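Local coordinates for protein extracellular invertase (Aspergillus kawachii, PDB 5XHA) that probably hydrolyses terminal beta-D-fructofuranosyl residues of sucrose and related fructosides, as an extracellular invertase of glycoside hydrolase family 32, at residues L379-V384 / N556-L561; P306-F311 / S396-S401; L372-R377 / E552-G557. One frame throughout, in Å; residues are numbered along the deposited sequence.

Interaction 1: L379-V384 / N556-L561; sequences LYIPNV and NGRFAL. With FRU (beta-D-fructofuranose), chain E.
Leu379 and Ile381 reach from the long strand 366-385 toward Arg558, at the seam between the two domains of the glycoside hydrolase family 32 fold, an N-terminal beta-propeller and a C-terminal beta-sandwich. Both side chains leave the strand on the side that faces 556-561, and the two backbones stay well apart: the CA atoms of Leu379 and Arg558 are separated by 7.7 Å. The Leu379 side chain swings CG to the far side from its own N (chi1 175°), which puts CD2 foremost. That methyl lies 3.5 Å from the carbonyl O of Gly557 and 3.9 Å from CB of Arg558, so the leucine packs on the backbone of the turn and on the root of the arginine. Ile381 meets the far end of the same arginine. Its CD1 meets the guanidinium group obliquely, 3.5 Å from Arg558 NH1, and the two side chains cross at about a right angle. Arg558 carries an extended chain from CG to NE past the isoleucine, while CB of Asn556 sits over one face of the guanidinium, 3.7 Å above its plane and toward the rim. The charge itself is answered within the sandwich, by a salt bridge from NH1 to Glu538, so Ile381 adds van der Waals contact to a guanidinium whose NH1 is already paired. Arg558 and Phe559 both face Ala555, a classic beta bulge that follows the turn through Asn556 and Gly557, two residues of positive phi. The same turn binds sugar: a beta-D-fructofuranose lies beside it, and the backbone Gly557 N donates to the fructose O6 at 2.9 Å, along a somewhat bent line with an N-H...O angle of 146°.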
# COMPACT_ATOMS: atom_id res chain seq x y z
N LEU A 379 10.09 -39.51 11.32
CA LEU A 379 9.97 -40.96 11.31
C LEU A 379 11.34 -41.59 11.11
O LEU A 379 12.08 -41.18 10.22
CB LEU A 379 9.03 -41.42 10.19
CG LEU A 379 8.89 -42.92 9.99
CD1 LEU A 379 8.25 -43.59 11.20
CD2 LEU A 379 8.08 -43.21 8.74
N TYR A 380 11.66 -42.60 11.94
CA TYR A 380 12.91 -43.35 11.80
C TYR A 380 12.64 -44.74 11.25
O TYR A 380 11.67 -45.40 11.65
CB TYR A 380 13.65 -43.44 13.13
CG TYR A 380 14.15 -42.09 13.57
CD1 TYR A 380 15.34 -41.57 13.06
CD2 TYR A 380 13.43 -41.32 14.46
CE1 TYR A 380 15.79 -40.33 13.44
CE2 TYR A 380 13.87 -40.07 14.85
CZ TYR A 380 15.04 -39.59 14.33
OH TYR A 380 15.47 -38.36 14.72
N ILE A 381 13.48 -45.18 10.32
CA ILE A 381 13.38 -46.53 9.78
C ILE A 381 14.64 -47.32 10.16
O ILE A 381 15.68 -47.17 9.51
CB ILE A 381 13.21 -46.52 8.26
CG1 ILE A 381 12.05 -45.59 7.85
CG2 ILE A 381 12.98 -47.94 7.77
CD1 ILE A 381 12.02 -45.28 6.36
N PRO A 382 14.54 -48.16 11.20
CA PRO A 382 15.70 -48.92 11.68
C PRO A 382 16.03 -50.18 10.86
O PRO A 382 15.20 -50.66 10.08
CB PRO A 382 15.29 -49.31 13.10
CG PRO A 382 13.81 -49.46 13.02
CD PRO A 382 13.33 -48.46 11.99
N ASN A 383 17.26 -50.67 11.02
CA ASN A 383 17.69 -51.97 10.47
C ASN A 383 17.62 -52.08 8.96
O ASN A 383 17.31 -53.14 8.43
CB ASN A 383 16.89 -53.09 11.11
CG ASN A 383 16.91 -53.00 12.61
OD1 ASN A 383 17.94 -52.72 13.20
ND2 ASN A 383 15.76 -53.23 13.23
N VAL A 384 17.93 -50.99 8.28
CA VAL A 384 17.91 -50.97 6.83
C VAL A 384 19.27 -51.44 6.34
O VAL A 384 20.29 -51.04 6.89
CB VAL A 384 17.64 -49.56 6.29
CG1 VAL A 384 17.85 -49.51 4.78
CG2 VAL A 384 16.22 -49.12 6.65
N ASN A 556 3.23 -47.14 4.90
CA ASN A 556 4.50 -47.22 5.62
C ASN A 556 4.79 -45.98 6.49
O ASN A 556 5.95 -45.68 6.79
CB ASN A 556 5.68 -47.48 4.64
CG ASN A 556 5.68 -48.89 4.05
OD1 ASN A 556 6.67 -49.63 4.14
ND2 ASN A 556 4.60 -49.25 3.41
N GLY A 557 3.74 -45.28 6.91
CA GLY A 557 3.86 -44.08 7.73
C GLY A 557 4.57 -42.91 7.07
O GLY A 557 4.92 -41.95 7.75
N ARG A 558 4.78 -42.97 5.77
CA ARG A 558 5.59 -41.96 5.11
C ARG A 558 5.13 -41.64 3.70
O ARG A 558 5.85 -41.01 2.96
CB ARG A 558 7.05 -42.42 5.09
CG ARG A 558 7.34 -43.63 4.21
CD ARG A 558 8.78 -44.09 4.39
NE ARG A 558 9.16 -45.05 3.36
CZ ARG A 558 9.43 -46.34 3.56
NH1 ARG A 558 9.38 -46.88 4.77
NH2 ARG A 558 9.76 -47.10 2.53
N PHE A 559 3.92 -42.03 3.34
CA PHE A 559 3.48 -41.87 1.97
C PHE A 559 1.99 -41.65 1.94
O PHE A 559 1.26 -42.30 2.67
CB PHE A 559 3.84 -43.12 1.16
CG PHE A 559 3.31 -43.12 -0.23
CD1 PHE A 559 2.03 -43.58 -0.50
CD2 PHE A 559 4.09 -42.68 -1.28
CE1 PHE A 559 1.53 -43.59 -1.78
CE2 PHE A 559 3.61 -42.70 -2.57
CZ PHE A 559 2.33 -43.17 -2.82
N ALA A 560 1.55 -40.71 1.11
CA ALA A 560 0.14 -40.52 0.84
C ALA A 560 -0.10 -40.09 -0.59
O ALA A 560 0.63 -39.26 -1.13
CB ALA A 560 -0.47 -39.50 1.80
N LEU A 561 -1.13 -40.68 -1.19
CA LEU A 561 -1.59 -40.39 -2.55
C LEU A 561 -3.11 -40.35 -2.55
O LEU A 561 -3.77 -41.35 -2.17
CB LEU A 561 -1.10 -41.46 -3.51
CG LEU A 561 -1.67 -41.48 -4.93
CD1 LEU A 561 -1.36 -40.19 -5.66
CD2 LEU A 561 -1.09 -42.66 -5.71
C1 FRU E . -1.80 -48.24 10.07
C2 FRU E . -1.31 -46.79 10.24
C3 FRU E . -2.38 -45.70 10.03
C4 FRU E . -1.60 -44.63 9.29
C5 FRU E . -0.71 -45.48 8.38
C6 FRU E . 0.55 -44.75 7.91
O1 FRU E . -2.56 -48.71 11.20
O2 FRU E . -0.66 -46.59 11.51
O3 FRU E . -2.94 -45.18 11.24
O4 FRU E . -2.39 -43.66 8.58
O5 FRU E . -0.36 -46.63 9.17
O6 FRU E . 0.89 -45.12 6.55

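Interaction 2: P306-F311 / S396-S401; sequences PNMAGF and SWQVVS
The amide groups of Asn307 and Gln398 come together with their planes 53° apart, too steeply inclined to stack, and the nearest approach is from CB of Asn307 to OE1 of Gln398 at 3.7 Å. The other end of the glutamine amide is anchored elsewhere, with NE2 bonded to Gln412 OE1. The third flat group is the indole of Trp397. The bond from CA to CB of this residue points away from 306-311, and its indole meets the rings of Phe527 and Trp239 edge-to-face and gives its NE1 to the carbonyl O of Ala390. What it leaves for the contact is its backbone, and Met308 lies on that: SD sits 3.7 Å from CA of Trp397 and 4.0 Å from CG of Gln398. In Met308, CG is tucked between the backbone N and the carbonyl carbon (chi1 56°), and from there the chain runs straight, crossing the Gln398 side chain at about a right angle. Further along, CB of Ser396 comes to 2.9 Å from the carbonyl O of Ala309, a very close approach whose exact length is doubtful. The CA of Gly310 lies 3.9 Å from the same Ser396 CB. The touching parts run roughly antiparallel, their end-to-end directions 147° apart, yet they are joined by side-chain and van der Waals contact rather than as paired strands. Each instead pairs within its own sheet of the N-terminal beta-propeller of family 32. Strand 302-311 lies against 286-298, with a classic beta bulge where Asn307 and Met308 both face Ser293. Strand 398-403 pairs with 408-418, just after the short helix 388-391 that supplies Ala390, so the contact bridges two neighbouring sheets of that domain.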
# COMPACT_ATOMS: atom_id res chain seq x y z
N PRO A 306 18.08 -27.27 2.51
CA PRO A 306 17.42 -28.57 2.44
C PRO A 306 18.39 -29.75 2.52
O PRO A 306 19.42 -29.74 1.86
CB PRO A 306 16.73 -28.54 1.08
CG PRO A 306 16.45 -27.10 0.84
CD PRO A 306 17.66 -26.39 1.40
N ASN A 307 18.03 -30.76 3.30
CA ASN A 307 18.80 -32.02 3.35
C ASN A 307 17.98 -33.24 2.91
O ASN A 307 18.53 -34.34 2.78
CB ASN A 307 19.42 -32.23 4.74
CG ASN A 307 18.41 -32.09 5.87
OD1 ASN A 307 17.23 -32.44 5.74
ND2 ASN A 307 18.87 -31.60 7.00
N MET A 308 16.68 -33.07 2.71
CA MET A 308 15.83 -34.07 2.07
C MET A 308 14.44 -33.48 1.81
O MET A 308 14.03 -32.50 2.43
CB MET A 308 15.71 -35.36 2.92
CG MET A 308 15.19 -35.15 4.34
SD MET A 308 15.06 -36.67 5.30
CE MET A 308 14.34 -36.06 6.82
N ALA A 309 13.71 -34.08 0.88
CA ALA A 309 12.42 -33.53 0.48
C ALA A 309 11.62 -34.64 -0.12
O ALA A 309 12.19 -35.63 -0.58
CB ALA A 309 12.61 -32.40 -0.52
N GLY A 310 10.30 -34.49 -0.09
CA GLY A 310 9.38 -35.44 -0.71
C GLY A 310 8.03 -34.77 -0.98
O GLY A 310 7.94 -33.53 -1.02
N PHE A 311 6.99 -35.59 -1.16
CA PHE A 311 5.63 -35.09 -1.34
C PHE A 311 4.85 -35.34 -0.08
O PHE A 311 4.92 -36.44 0.48
CB PHE A 311 4.91 -35.82 -2.48
CG PHE A 311 5.27 -35.34 -3.84
CD1 PHE A 311 6.45 -35.75 -4.45
CD2 PHE A 311 4.42 -34.47 -4.54
CE1 PHE A 311 6.77 -35.32 -5.72
CE2 PHE A 311 4.75 -34.04 -5.81
CZ PHE A 311 5.92 -34.46 -6.40
N SER A 396 14.11 -38.61 -0.42
CA SER A 396 13.20 -38.17 0.63
C SER A 396 13.48 -38.81 1.98
O SER A 396 12.61 -38.86 2.84
CB SER A 396 11.74 -38.40 0.21
OG SER A 396 11.61 -39.56 -0.55
N TRP A 397 14.73 -39.23 2.16
CA TRP A 397 15.21 -39.80 3.41
C TRP A 397 16.72 -39.54 3.52
O TRP A 397 17.36 -39.18 2.53
CB TRP A 397 14.90 -41.29 3.46
CG TRP A 397 15.58 -42.05 2.38
CD1 TRP A 397 16.87 -42.55 2.41
CD2 TRP A 397 15.06 -42.39 1.08
NE1 TRP A 397 17.16 -43.18 1.23
CE2 TRP A 397 16.08 -43.10 0.39
CE3 TRP A 397 13.84 -42.18 0.43
CZ2 TRP A 397 15.91 -43.58 -0.91
CZ3 TRP A 397 13.67 -42.65 -0.86
CH2 TRP A 397 14.70 -43.35 -1.52
N GLN A 398 17.28 -39.69 4.71
CA GLN A 398 18.74 -39.63 4.87
C GLN A 398 19.20 -40.58 5.98
O GLN A 398 18.47 -40.83 6.94
CB GLN A 398 19.19 -38.19 5.15
CG GLN A 398 18.71 -37.66 6.48
CD GLN A 398 19.02 -36.20 6.69
OE1 GLN A 398 19.90 -35.63 6.05
NE2 GLN A 398 18.30 -35.58 7.61
N VAL A 399 20.43 -41.09 5.84
CA VAL A 399 21.03 -41.97 6.85
C VAL A 399 21.38 -41.11 8.03
O VAL A 399 22.00 -40.07 7.88
CB VAL A 399 22.31 -42.67 6.32
CG1 VAL A 399 22.98 -43.47 7.43
CG2 VAL A 399 21.98 -43.58 5.14
N VAL A 400 20.95 -41.50 9.22
CA VAL A 400 21.32 -40.74 10.42
C VAL A 400 22.32 -41.48 11.31
O VAL A 400 22.92 -40.85 12.18
CB VAL A 400 20.09 -40.34 11.27
CG1 VAL A 400 19.33 -39.22 10.58
CG2 VAL A 400 19.20 -41.55 11.56
N SER A 401 22.48 -42.79 11.11
CA SER A 401 23.49 -43.59 11.82
C SER A 401 23.81 -44.91 11.08
O SER A 401 23.12 -45.29 10.13
CB SER A 401 23.05 -43.89 13.25
OG SER A 401 22.01 -44.84 13.26

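Interaction 3: L372-R377 / E552-G557; sequences LPRELR and EVYANG. With FRU (beta-D-fructofuranose), chain E.
Arg374 and Glu552 both set CG opposite their carbonyl carbon (chi1 -70° for the arginine) and continue in extended chains, which carries the guanidinium and the carboxylate across the boundary between propeller and sandwich in this family 32 fold. They close a salt bridge there, Arg374 NH2 to Glu552 OE1 at 3.0 Å. The bond is nearly straight, with the oxygen in the guanidinium plane; seen from the carboxylate, however, the donor arrives well above its plane. Tyr554, two residues along the same strand as Glu552, brings its hydroxyl to the same place. Tyr554 OH accepts from Arg374 NE at 2.9 Å, the hydroxyl oxygen lying 24° out of the guanidinium plane, and donates to Glu552 OE1 over a short 2.5 Å, nearly in line with the C-O bond. OE1 is thus gripped by two donors, and the guanidinium is held against rotation by NE and NH2 together, with its plane 75° from the phenol ring. The second carboxylate oxygen takes the backbone: Leu372 N donates to Glu552 OE2 at 3.0 Å, onto the syn lone pair, and CG of Leu372 lies 3.4 Å from the same oxygen. Outside partners complete the set, with His31 bonded to Glu552 OE2, Asp313 in a salt bridge with Arg374 NH1, and Ser562 bonded to Arg374 NH2. Buried as they are, these charges are probably stabilised by this mutual pairing. The result is a buried salt bridge and hydrogen-bond network joining the two domains, and its tyrosine also borders the fructose: CB of Tyr554 lies 3.7 Å from the sugar's O6, and CG of the same residue 4.1 Å from its O4.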
# COMPACT_ATOMS: atom_id res chain seq x y z
N LEU A 372 -8.09 -35.76 4.98
CA LEU A 372 -8.09 -36.04 6.40
C LEU A 372 -6.96 -35.27 7.10
O LEU A 372 -5.86 -35.18 6.58
CB LEU A 372 -7.89 -37.54 6.64
CG LEU A 372 -8.94 -38.50 6.07
CD1 LEU A 372 -8.46 -39.93 6.25
CD2 LEU A 372 -10.26 -38.26 6.77
N PRO A 373 -7.21 -34.74 8.30
CA PRO A 373 -6.10 -34.13 9.03
C PRO A 373 -4.95 -35.10 9.19
O PRO A 373 -5.18 -36.27 9.51
CB PRO A 373 -6.71 -33.80 10.40
CG PRO A 373 -7.85 -34.76 10.54
CD PRO A 373 -8.41 -34.90 9.15
N ARG A 374 -3.73 -34.63 9.00
CA ARG A 374 -2.56 -35.50 9.10
C ARG A 374 -1.59 -35.01 10.19
O ARG A 374 -1.31 -33.81 10.27
CB ARG A 374 -1.86 -35.60 7.74
CG ARG A 374 -2.68 -36.37 6.74
CD ARG A 374 -2.17 -36.26 5.33
NE ARG A 374 -3.05 -36.95 4.41
CZ ARG A 374 -2.86 -37.04 3.10
NH1 ARG A 374 -1.80 -36.48 2.53
NH2 ARG A 374 -3.74 -37.70 2.35
N GLU A 375 -1.12 -35.94 11.03
CA GLU A 375 -0.05 -35.65 11.99
C GLU A 375 1.28 -35.77 11.27
O GLU A 375 1.51 -36.75 10.57
CB GLU A 375 -0.07 -36.65 13.16
CG GLU A 375 -1.24 -36.45 14.09
CD GLU A 375 -1.28 -37.42 15.25
OE1 GLU A 375 -0.21 -37.95 15.59
OE2 GLU A 375 -2.35 -37.62 15.84
N LEU A 376 2.13 -34.76 11.42
CA LEU A 376 3.48 -34.83 10.88
C LEU A 376 4.45 -35.04 12.03
O LEU A 376 4.26 -34.48 13.13
CB LEU A 376 3.81 -33.56 10.10
CG LEU A 376 2.91 -33.22 8.91
CD1 LEU A 376 3.55 -32.13 8.06
CD2 LEU A 376 2.56 -34.42 8.04
N ARG A 377 5.45 -35.90 11.80
CA ARG A 377 6.50 -36.14 12.80
C ARG A 377 7.75 -36.66 12.11
O ARG A 377 7.70 -37.04 10.94
CB ARG A 377 6.01 -37.12 13.86
CG ARG A 377 5.89 -38.56 13.39
CD ARG A 377 5.24 -39.45 14.43
NE ARG A 377 5.31 -40.87 14.07
CZ ARG A 377 6.40 -41.64 14.19
NH1 ARG A 377 7.57 -41.17 14.65
NH2 ARG A 377 6.32 -42.93 13.83
N GLU A 552 -7.96 -41.90 -0.32
CA GLU A 552 -6.63 -41.59 0.24
C GLU A 552 -5.87 -42.90 0.46
O GLU A 552 -6.36 -43.79 1.14
CB GLU A 552 -6.76 -40.83 1.56
CG GLU A 552 -7.42 -39.48 1.39
CD GLU A 552 -7.35 -38.60 2.63
OE1 GLU A 552 -6.37 -38.69 3.41
OE2 GLU A 552 -8.29 -37.81 2.81
N VAL A 553 -4.70 -43.00 -0.15
CA VAL A 553 -3.83 -44.16 -0.01
C VAL A 553 -2.60 -43.79 0.82
O VAL A 553 -1.81 -42.95 0.41
CB VAL A 553 -3.35 -44.67 -1.39
CG1 VAL A 553 -2.56 -45.95 -1.23
CG2 VAL A 553 -4.54 -44.90 -2.31
N TYR A 554 -2.48 -44.41 1.99
CA TYR A 554 -1.33 -44.28 2.87
C TYR A 554 -0.46 -45.53 2.82
O TYR A 554 -0.98 -46.65 2.65
CB TYR A 554 -1.81 -44.07 4.31
CG TYR A 554 -2.58 -42.78 4.54
CD1 TYR A 554 -3.93 -42.69 4.22
CD2 TYR A 554 -1.95 -41.67 5.07
CE1 TYR A 554 -4.64 -41.52 4.44
CE2 TYR A 554 -2.65 -40.48 5.29
CZ TYR A 554 -4.00 -40.41 4.98
OH TYR A 554 -4.68 -39.23 5.20
N ALA A 555 0.85 -45.35 2.98
CA ALA A 555 1.78 -46.50 3.07
C ALA A 555 2.97 -46.21 3.97
O ALA A 555 3.61 -45.16 3.84
CB ALA A 555 2.26 -46.91 1.69
N ASN A 556 3.23 -47.14 4.90
CA ASN A 556 4.50 -47.22 5.62
C ASN A 556 4.79 -45.98 6.49
O ASN A 556 5.95 -45.68 6.79
CB ASN A 556 5.68 -47.48 4.64
CG ASN A 556 5.68 -48.89 4.05
OD1 ASN A 556 6.67 -49.63 4.14
ND2 ASN A 556 4.60 -49.25 3.41
N GLY A 557 3.74 -45.28 6.91
CA GLY A 557 3.86 -44.08 7.73
C GLY A 557 4.57 -42.91 7.07
O GLY A 557 4.92 -41.95 7.75
C1 FRU E . -1.80 -48.24 10.07
C2 FRU E . -1.31 -46.79 10.24
C3 FRU E . -2.38 -45.70 10.03
C4 FRU E . -1.60 -44.63 9.29
C5 FRU E . -0.71 -45.48 8.38
C6 FRU E . 0.55 -44.75 7.91
O1 FRU E . -2.56 -48.71 11.20
O2 FRU E . -0.66 -46.59 11.51
O3 FRU E . -2.94 -45.18 11.24
O4 FRU E . -2.39 -43.66 8.58
O5 FRU E . -0.36 -46.63 9.17
O6 FRU E . 0.89 -45.12 6.55

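Strand 366-385 serves both interaction 1 and interaction 3, whose centres are 11 Å apart; together they pin propeller to sandwich at two points, one buried and one nearer the surface. They share the turn Asn556-Gly557, and the strands flanking it are neighbours in one sheet, where Val553 N and Leu561 O, 2.8 Å apart, probably form a hydrogen bond. One fructose touches both. Interaction 2 lies about 11 Å from interaction 1, centre to centre, and meets it where Tyr380 CE1 packs 4.1 Å from Val400 CG2. It does not touch interaction 3, about 17 Å away between centres. A bound sodium ion lies about 10 Å from the Arg374 side chain.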